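Local structure of tartronate semialdehyde reductase (Salmonella typhimurium, 1VPD) at residues 111-115 and 116-120; 99-102 and 103-107; 208-212 and 213-217; 178-181 and 182-186. The protein probably catalyses the NADPH- or NADH-dependent reduction of tartronate semialdehyde (2-hydroxy-3-oxopropanoate) to D-glycerate, the last step in converting galactarate to that acid. All blocks are in the same frame, centred on the assembly; numbering follows the deposited sequence.

Overall arrangement
The contacts come along the chain in the order 2, 1, 4, 3. Contacts 2 and 1 sit at the two ends of helix 103-114 in the Rossmann-type NAD-binding domain, their centres about 15 Å apart: contact 2 leads from strand 94-97 into the helix, and contact 1 leads out toward strand 119-126. Contact 4 lies within the long helix 170-198 of the helical second domain; contact 3, about 17 Å away between centres, spans the C-terminal end of helix 203-210 and the loop to helix 218-228. Contacts 2 and 4, about 6 Å apart between nearest atoms, flank the probable interdomain cleft near predicted active-site K175. Contacts 1 and 3, centres about 46 Å apart, lie farther from it, on opposite sides of the chain's centre.

Contact 1: 111-115 and 116-120; sequences DALKA and KGVEM
L113 and V118 pack against each other where the chain turns back at the end of a helix. Their side chains meet at a slant, with L113 CB 3.8 Å from V118 CB, and CD2 of the leucine also comes close to CG1 of the valine. V118 CG1 stands anti to its own N (chi1 179°), which brings this methyl alongside the leucine. The other leucine branch takes a different partner: L113 CD1 lies 4.1 Å from SE of the selenomethionine M120, whose extended chain runs roughly perpendicular to the leucine.

The backbone evidence identifies a Schellman motif: V118 N bonds to L113 O at 3.0 Å, G117 N bonds to K114 O at 3.0 Å, and G117 has a positive phi of 83°. At that phi a side chain would press on the preceding carbonyl oxygen, so the position calls for glycine. K116 N is an extra donor to L113 O at 2.9 Å, more bent (135°) and on the opposite face of its plane from V118 N.

The turn links helix 103-114 to strand 119-126 in the beta-alpha-beta unit that begins with strand 94-97. L113 also rests on L95 of the first strand and on I86 of helix 85-88, while M120, on the second strand, reaches back to I109 and S110 of helix 103-114.

Contact 2: 99-102 and 103-107; sequences SSIA and PLASR
I101 and A102 meet the first turn of helix 103-114 at its N-cap, in the loop that follows strand 94-97 of the Rossmann-type domain. The hydrogen bonds across the junction converge on A102 O. S106 N gives the regular helical bond at 3.1 Å, nearly straight at the hydrogen (160°), and A105 N adds a weak one at 2.9 Å, bent to 120°. The N-cap residue is an alanine, which has no polar side chain with which to cap the helix, and P103, which has no N-H to offer, fills the first helical position.

Apolar packing runs alongside. I101 CD1 touches A105 CB at 4.0 Å, and A102 CB lies 4.3 Å from the same A105 CB.

Polar links tie the loop to the other domain. N172 of helix 170-198 binds I101 N through OD1 and, weakly, S106 OG through ND2. K243 NZ bonds to S100 O, and both K243 and S100 are predicted to bind NAD, consistent with a loop at the cofactor site.

With chi1 at 71°, I101 CG1 sits between its backbone N and carbonyl carbon, and this rotation lays CG1 3.4 Å from S106 OG.

Contact 3: 208-212 and 213-217; sequences QAIRG and GLAGS
I210 O receives the direct hydrogen bond that joins 208-212 to 213-217: G213 N lies 3.1 Å away, with the hydrogen almost in line (165°) but the donor well above the carbonyl plane (55° out of it). The same oxygen accepts a hydrogen bond from a water at 2.7 Å, and this water in turn accepts the N-H of A215 at 2.9 Å. I210 O is therefore gripped directly from one residue and, through the water, from another two positions further on. Beside this network I210 CD1, anti to CA across the CB-CG1 bond (chi2 177°), reaches A215 CB at 4.2 Å. A second approach is made by backbone alone, G216 CA lying 3.4 Å from R211 O in a CA-H...O contact. A second water bridges R211 O and S217 N: it lies 2.8 Å from R211 O, to which it can donate, and accepts from S217 N at 3.0 Å.

These contacts follow from two successive type I beta turns, I210 to G213 and G213 to G216, that lead out of helix 203-210. The second turn is closed by G216 N on G213 O at 3.1 Å. At G216 a CB would run into R211 O, so glycine suits the close approach there.

Further out, the chain at once begins the next helix of this helical domain. S217 is the N-cap of helix 218-228, and its OG bonds to L220 N. R211 NE makes a long, weak ion pair with D221 in that helix, while Q208 NE2 bonds weakly to D204 OD1, one turn back along helix 203-210.

Contact 4: 178-181 and 182-186; sequences NQVI and VALNI
N185 lies alongside I181, one helical turn earlier, and its atoms meet that residue in succession. CB sits 3.3 Å from I181 O, the oxygen that also accepts N185 N at 2.8 Å. CG, placed beside the backbone N and anti to the carbonyl carbon (chi1 -76°), stays close to this oxygen at 3.2 Å. At the tip the two amide atoms differ: OD1 is 3.3 Å from I181 O, an acceptor facing an acceptor and no bond, while ND2 packs 3.6 Å from I181 CG2.

The i to i+4 bonds are those of a regular alpha-helix. V182 N reaches N178 O at 2.9 Å, A183 N bonds to Q179 O, and L184 N to V180 O. On another side V180 CG1 touches L184 CD1 at 3.7 Å in one of the leucine's two conformers.

Q179 points its amide into the probable active site: NE2 bonds to D244, and OE1 is hydrogen-bonded to O3 of a bound tartrate, probably from the crystallisation liquor, and weakly to K175, the predicted catalytic lysine.

Helices pack closely round this part of helix 170-198. V180, A183 and L184 meet helix 260-274, V180, V182 and A183 also meet helix 238-255, and N185 touches V219 of helix 218-228.

Contact 1: 111-115 and 116-120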
loop_
_atom_site.group_PDB
_atom_site.type_symbol
_atom_site.label_atom_id
_atom_site.label_comp_id
_atom_site.label_asym_id
_atom_site.label_seq_id
_atom_site.Cartn_x
_atom_site.Cartn_y
_atom_site.Cartn_z
ATOM N N ASP A 111 15.995 2.661 -13.739
ATOM C CA ASP A 111 17.130 3.024 -14.605
ATOM C C ASP A 111 18.448 2.619 -13.967
ATOM O O ASP A 111 19.350 2.122 -14.658
ATOM C CB ASP A 111 17.157 4.524 -14.893
ATOM C CG ASP A 111 16.101 4.948 -15.888
ATOM O OD1 ASP A 111 15.515 4.095 -16.582
ATOM O OD2 ASP A 111 15.792 6.150 -16.027
ATOM N N ALA A 112 18.557 2.804 -12.653
ATOM C CA ALA A 112 19.773 2.423 -11.939
ATOM C C ALA A 112 19.974 0.905 -11.985
ATOM O O ALA A 112 21.102 0.439 -12.196
ATOM C CB ALA A 112 19.735 2.898 -10.510
ATOM N N LEU A 113 18.899 0.144 -11.810
ATOM C CA LEU A 113 18.984 -1.317 -11.850
ATOM C C LEU A 113 19.268 -1.815 -13.268
ATOM O O LEU A 113 20.052 -2.752 -13.446
ATOM C CB LEU A 113 17.700 -1.958 -11.315
ATOM C CG LEU A 113 17.524 -1.778 -9.798
ATOM C CD1 LEU A 113 16.158 -2.217 -9.361
ATOM C CD2 LEU A 113 18.604 -2.528 -9.006
ATOM N N LYS A 114 18.675 -1.164 -14.267
ATOM C CA LYS A 114 18.857 -1.566 -15.675
ATOM C C LYS A 114 20.320 -1.480 -16.097
ATOM O O LYS A 114 20.779 -2.295 -16.905
ATOM C CB LYS A 114 17.995 -0.713 -16.608
ATOM C CG LYS A 114 18.128 -1.079 -18.092
ATOM C CD LYS A 114 17.077 -0.381 -18.952
ATOM C CE LYS A 114 17.466 -0.344 -20.432
ATOM N NZ LYS A 114 18.262 -1.529 -20.877
ATOM N N ALA A 115 21.046 -0.512 -15.552
ATOM C CA ALA A 115 22.469 -0.348 -15.850
ATOM C C ALA A 115 23.284 -1.578 -15.418
ATOM O O ALA A 115 24.346 -1.843 -15.977
ATOM C CB ALA A 115 23.003 0.885 -15.192
ATOM N N LYS A 116 22.796 -2.297 -14.409
ATOM C CA LYS A 116 23.391 -3.562 -13.975
ATOM C C LYS A 116 22.720 -4.832 -14.524
ATOM O O LYS A 116 23.087 -5.953 -14.150
ATOM C CB LYS A 116 23.422 -3.596 -12.446
ATOM C CG LYS A 116 24.503 -2.711 -11.860
ATOM C CD LYS A 116 25.861 -3.435 -11.824
ATOM C CE LYS A 116 25.920 -4.485 -10.716
ATOM N NZ LYS A 116 27.315 -4.775 -10.262
ATOM N N GLY A 117 21.746 -4.677 -15.415
ATOM C CA GLY A 117 21.038 -5.796 -15.996
ATOM C C GLY A 117 19.906 -6.356 -15.168
ATOM O O GLY A 117 19.416 -7.448 -15.437
ATOM N N VAL A 118 19.476 -5.597 -14.159
ATOM C CA VAL A 118 18.383 -6.007 -13.294
ATOM C C VAL A 118 17.080 -5.367 -13.788
ATOM O O VAL A 118 17.038 -4.166 -14.011
ATOM C CB VAL A 118 18.696 -5.607 -11.840
ATOM C CG1 VAL A 118 17.572 -5.989 -10.904
ATOM C CG2 VAL A 118 20.038 -6.238 -11.408
ATOM N N GLU A 119 16.046 -6.184 -13.948
ATOM C CA GLU A 119 14.737 -5.770 -14.446
ATOM C C GLU A 119 13.873 -5.337 -13.273
ATOM O O GLU A 119 14.161 -5.690 -12.136
ATOM C CB GLU A 119 14.026 -6.932 -15.119
ATOM C CG GLU A 119 14.856 -7.682 -16.152
ATOM C CD GLU A 119 14.806 -7.084 -17.531
ATOM O OE1 GLU A 119 14.269 -5.959 -17.713
ATOM O OE2 GLU A 119 15.341 -7.763 -18.435
HETATM N N MSE A 120 12.793 -4.614 -13.558
HETATM C CA MSE A 120 11.934 -4.095 -12.481
HETATM C C MSE A 120 10.487 -3.925 -12.926
HETATM O O MSE A 120 10.215 -3.468 -14.048
HETATM C CB MSE A 120 12.464 -2.753 -11.959
HETATM C CG MSE A 120 11.659 -2.200 -10.798
HETATM SE SE MSE A 120 12.447 -0.571 -10.157
HETATM C CE MSE A 120 11.112 0.038 -8.953
#

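Contact 2: 99-102 and 103-107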
loop_
_atom_site.group_PDB
_atom_site.type_symbol
_atom_site.label_atom_id
_atom_site.label_comp_id
_atom_site.label_asym_id
_atom_site.label_seq_id
_atom_site.Cartn_x
_atom_site.Cartn_y
_atom_site.Cartn_z
ATOM N N SER A 99 5.813 -1.578 -3.192
ATOM C CA SER A 99 5.670 -0.361 -2.393
ATOM C C SER A 99 4.890 0.694 -3.161
ATOM O O SER A 99 4.918 0.751 -4.396
ATOM C CB SER A 99 7.049 0.216 -2.065
ATOM O OG SER A 99 7.950 -0.778 -1.583
ATOM N N SER A 100 4.226 1.569 -2.424
ATOM C CA SER A 100 3.636 2.762 -2.999
ATOM C C SER A 100 4.655 3.887 -2.947
ATOM O O SER A 100 4.972 4.391 -1.852
ATOM C CB SER A 100 2.399 3.158 -2.206
ATOM O OG SER A 100 1.437 2.132 -2.217
ATOM N N ILE A 101 5.208 4.262 -4.098
ATOM C CA ILE A 101 6.219 5.329 -4.149
ATOM C C ILE A 101 5.964 6.251 -5.328
ATOM O O ILE A 101 5.211 5.902 -6.229
ATOM C CB ILE A 101 7.685 4.780 -4.191
ATOM C CG1 ILE A 101 8.042 4.125 -5.537
ATOM C CG2 ILE A 101 7.923 3.829 -3.052
ATOM C CD1 ILE A 101 9.521 3.710 -5.639
ATOM N N ALA A 102 6.608 7.414 -5.329
ATOM C CA ALA A 102 6.451 8.380 -6.423
ATOM C C ALA A 102 6.798 7.723 -7.752
ATOM O O ALA A 102 7.851 7.085 -7.846
ATOM C CB ALA A 102 7.344 9.590 -6.196
ATOM N N PRO A 103 5.957 7.853 -8.775
ATOM C CA PRO A 103 6.304 7.289 -10.098
ATOM C C PRO A 103 7.700 7.652 -10.612
ATOM O O PRO A 103 8.386 6.780 -11.176
ATOM C CB PRO A 103 5.214 7.836 -11.013
ATOM C CG PRO A 103 4.049 8.046 -10.134
ATOM C CD PRO A 103 4.575 8.380 -8.758
ATOM N N LEU A 104 8.130 8.896 -10.402
ATOM C CA LEU A 104 9.483 9.319 -10.789
ATOM C C LEU A 104 10.543 8.475 -10.089
ATOM O O LEU A 104 11.570 8.135 -10.682
ATOM C CB LEU A 104 9.721 10.787 -10.473
ATOM C CG LEU A 104 11.182 11.285 -10.607
ATOM C CD1 LEU A 104 11.607 11.237 -12.051
ATOM C CD2 LEU A 104 11.396 12.693 -10.024
ATOM N N ALA A 105 10.315 8.153 -8.819
ATOM C CA ALA A 105 11.252 7.307 -8.079
ATOM C C ALA A 105 11.314 5.883 -8.643
ATOM O O ALA A 105 12.412 5.314 -8.758
ATOM C CB ALA A 105 10.930 7.291 -6.603
ATOM N N SER A 106 10.165 5.296 -8.986
ATOM C CA SER A 106 10.159 3.991 -9.644
ATOM C C SER A 106 11.031 4.028 -10.893
ATOM O O SER A 106 11.846 3.121 -11.132
ATOM C CB SER A 106 8.741 3.549 -10.030
ATOM O OG SER A 106 7.935 3.383 -8.891
ATOM N N ARG A 107 10.865 5.071 -11.693
ATOM C CA ARG A 107 11.627 5.195 -12.951
ATOM C C ARG A 107 13.126 5.370 -12.705
ATOM O O ARG A 107 13.953 4.745 -13.394
ATOM C CB ARG A 107 11.101 6.373 -13.795
ATOM C CG ARG A 107 9.711 6.163 -14.378
ATOM C CD ARG A 107 9.274 7.232 -15.426
ATOM N NE ARG A 107 9.302 8.593 -14.879
ATOM C CZ ARG A 107 8.258 9.291 -14.425
ATOM N NH1 ARG A 107 7.020 8.789 -14.443
ATOM N NH2 ARG A 107 8.459 10.524 -13.951
#

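Contact 3: 208-212 and 213-217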
loop_
_atom_site.group_PDB
_atom_site.type_symbol
_atom_site.label_atom_id
_atom_site.label_comp_id
_atom_site.label_asym_id
_atom_site.label_seq_id
_atom_site.Cartn_x
_atom_site.Cartn_y
_atom_site.Cartn_z
ATOM N N GLN A 208 -26.439 0.835 7.813
ATOM C CA GLN A 208 -27.247 -0.307 7.374
ATOM C C GLN A 208 -28.163 0.039 6.203
ATOM O O GLN A 208 -28.345 -0.771 5.283
ATOM C CB GLN A 208 -28.123 -0.811 8.540
ATOM C CG GLN A 208 -27.349 -1.395 9.723
ATOM C CD GLN A 208 -28.240 -1.662 10.919
ATOM O OE1 GLN A 208 -29.366 -2.143 10.767
ATOM N NE2 GLN A 208 -27.749 -1.349 12.106
ATOM N N ALA A 209 -28.739 1.236 6.262
ATOM C CA ALA A 209 -29.702 1.679 5.268
ATOM C C ALA A 209 -29.091 1.976 3.907
ATOM O O ALA A 209 -29.738 1.736 2.896
ATOM C CB ALA A 209 -30.456 2.895 5.777
ATOM N N ILE A 210 -27.854 2.478 3.868
ATOM C CA ILE A 210 -27.270 2.940 2.599
ATOM C C ILE A 210 -26.250 1.991 1.984
ATOM O O ILE A 210 -25.880 2.154 0.822
ATOM C CB ILE A 210 -26.655 4.350 2.741
ATOM C CG1 ILE A 210 -25.333 4.318 3.533
ATOM C CG2 ILE A 210 -27.666 5.303 3.358
ATOM C CD1 ILE A 210 -24.644 5.692 3.639
ATOM N N ARG A 211 -25.771 1.016 2.752
ATOM C CA ARG A 211 -24.634 0.225 2.285
ATOM C C ARG A 211 -24.884 -0.586 1.021
ATOM O O ARG A 211 -23.939 -0.941 0.325
ATOM C CB ARG A 211 -24.100 -0.681 3.397
ATOM C CG ARG A 211 -25.076 -1.789 3.830
ATOM C CD ARG A 211 -24.525 -2.629 4.955
ATOM N NE ARG A 211 -23.467 -3.528 4.531
ATOM C CZ ARG A 211 -22.973 -4.520 5.312
ATOM N NH1 ARG A 211 -23.435 -4.720 6.549
ATOM N NH2 ARG A 211 -21.995 -5.304 4.865
ATOM N N GLY A 212 -26.160 -0.865 0.731
ATOM C CA GLY A 212 -26.563 -1.652 -0.409
ATOM C C GLY A 212 -26.941 -0.879 -1.658
ATOM O O GLY A 212 -27.216 -1.485 -2.705
ATOM N N GLY A 213 -26.966 0.456 -1.561
ATOM C CA GLY A 213 -27.371 1.301 -2.669
ATOM C C GLY A 213 -26.188 1.932 -3.395
ATOM O O GLY A 213 -25.070 1.397 -3.409
ATOM N N LEU A 214 -26.417 3.088 -4.007
ATOM C CA LEU A 214 -25.367 3.711 -4.811
ATOM C C LEU A 214 -24.244 4.310 -3.937
ATOM O O LEU A 214 -23.152 4.609 -4.453
ATOM C CB LEU A 214 -25.971 4.762 -5.734
ATOM C CG LEU A 214 -25.106 5.281 -6.873
ATOM C CD1 LEU A 214 -24.426 4.181 -7.683
ATOM C CD2 LEU A 214 -25.953 6.198 -7.754
ATOM N N ALA A 215 -24.485 4.474 -2.629
ATOM C CA ALA A 215 -23.444 4.935 -1.720
ATOM C C ALA A 215 -22.523 3.820 -1.214
ATOM O O ALA A 215 -21.578 4.089 -0.468
ATOM C CB ALA A 215 -24.040 5.687 -0.527
ATOM N N GLY A 216 -22.792 2.581 -1.607
ATOM C CA GLY A 216 -22.007 1.457 -1.142
ATOM C C GLY A 216 -20.594 1.469 -1.696
ATOM O O GLY A 216 -20.335 1.880 -2.837
ATOM N N SER A 217 -19.667 1.050 -0.859
ATOM C CA SER A 217 -18.278 0.914 -1.261
ATOM C C SER A 217 -17.512 -0.030 -0.372
ATOM O O SER A 217 -17.917 -0.318 0.747
ATOM C CB SER A 217 -17.588 2.282 -1.238
ATOM O OG SER A 217 -17.314 2.739 0.082
HETATM O O HOH W 1 -26.817 3.777 -1.062
HETATM O O HOH W 2 -21.222 -0.747 0.959
#

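Contact 4: 178-181 and 182-186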
loop_
_atom_site.group_PDB
_atom_site.type_symbol
_atom_site.label_atom_id
_atom_site.label_comp_id
_atom_site.label_asym_id
_atom_site.label_seq_id
_atom_site.Cartn_x
_atom_site.Cartn_y
_atom_site.Cartn_z
ATOM N N ASN A 178 -5.701 5.502 -7.192
ATOM C CA ASN A 178 -6.294 4.665 -6.157
ATOM C C ASN A 178 -6.371 5.374 -4.815
ATOM O O ASN A 178 -7.403 5.353 -4.151
ATOM C CB ASN A 178 -5.464 3.377 -6.013
ATOM C CG ASN A 178 -6.126 2.339 -5.146
ATOM O OD1 ASN A 178 -6.057 2.384 -3.884
ATOM N ND2 ASN A 178 -6.737 1.372 -5.787
ATOM N N GLN A 179 -5.278 6.024 -4.436
ATOM C CA GLN A 179 -5.169 6.634 -3.120
ATOM C C GLN A 179 -5.957 7.921 -3.019
ATOM O O GLN A 179 -6.399 8.277 -1.942
ATOM C CB GLN A 179 -3.700 6.878 -2.773
ATOM C CG GLN A 179 -2.904 5.572 -2.514
ATOM C CD GLN A 179 -3.561 4.659 -1.505
ATOM O OE1 GLN A 179 -4.488 3.918 -1.834
ATOM N NE2 GLN A 179 -3.102 4.734 -0.259
ATOM N N VAL A 180 -6.136 8.612 -4.143
ATOM C CA VAL A 180 -7.074 9.724 -4.220
ATOM C C VAL A 180 -8.467 9.205 -3.892
ATOM O O VAL A 180 -9.163 9.777 -3.034
ATOM C CB VAL A 180 -7.042 10.390 -5.631
ATOM C CG1 VAL A 180 -8.265 11.299 -5.858
ATOM C CG2 VAL A 180 -5.740 11.162 -5.816
ATOM N N ILE A 181 -8.882 8.136 -4.552
ATOM C CA ILE A 181 -10.222 7.601 -4.309
ATOM C C ILE A 181 -10.383 7.128 -2.860
ATOM O O ILE A 181 -11.390 7.407 -2.222
ATOM C CB ILE A 181 -10.575 6.483 -5.306
ATOM C CG1 ILE A 181 -10.881 7.116 -6.666
ATOM C CG2 ILE A 181 -11.787 5.696 -4.815
ATOM C CD1 ILE A 181 -10.800 6.110 -7.823
ATOM N N VAL A 182 -9.409 6.404 -2.335
ATOM C CA VAL A 182 -9.554 5.884 -0.987
ATOM C C VAL A 182 -9.685 7.021 0.028
ATOM O O VAL A 182 -10.564 6.986 0.898
ATOM C CB VAL A 182 -8.415 4.921 -0.627
ATOM C CG1 VAL A 182 -8.506 4.500 0.834
ATOM C CG2 VAL A 182 -8.462 3.672 -1.527
ATOM N N ALA A 183 -8.816 8.027 -0.065
ATOM C CA ALA A 183 -8.872 9.149 0.864
ATOM C C ALA A 183 -10.217 9.842 0.782
ATOM O O ALA A 183 -10.817 10.124 1.808
ATOM C CB ALA A 183 -7.770 10.139 0.622
ATOM N N LEU A 184 -10.679 10.125 -0.438
ATOM C CA LEU A 184 -11.929 10.861 -0.613
ATOM C C LEU A 184 -13.145 10.031 -0.200
ATOM O O LEU A 184 -14.071 10.570 0.369
ATOM C CB LEU A 184 -12.058 11.366 -2.052
ATOM C CG LEU A 184 -10.998 12.418 -2.419
ATOM C CD1 LEU A 184 -11.077 12.791 -3.881
ATOM C CD2 LEU A 184 -11.168 13.671 -1.561
ATOM N N ASN A 185 -13.142 8.726 -0.457
ATOM C CA ASN A 185 -14.256 7.866 -0.070
ATOM C C ASN A 185 -14.352 7.812 1.455
ATOM O O ASN A 185 -15.454 7.801 1.996
ATOM C CB ASN A 185 -14.121 6.450 -0.619
ATOM C CG ASN A 185 -14.447 6.340 -2.119
ATOM O OD1 ASN A 185 -14.623 7.360 -2.827
ATOM N ND2 ASN A 185 -14.558 5.075 -2.610
ATOM N N ILE A 186 -13.206 7.791 2.147
ATOM C CA ILE A 186 -13.214 7.810 3.599
ATOM C C ILE A 186 -13.719 9.158 4.116
ATOM O O ILE A 186 -14.559 9.214 5.028
ATOM C CB ILE A 186 -11.817 7.502 4.203
ATOM C CG1 ILE A 186 -11.406 6.064 3.907
ATOM C CG2 ILE A 186 -11.825 7.740 5.716
ATOM C CD1 ILE A 186 -9.946 5.787 4.255
#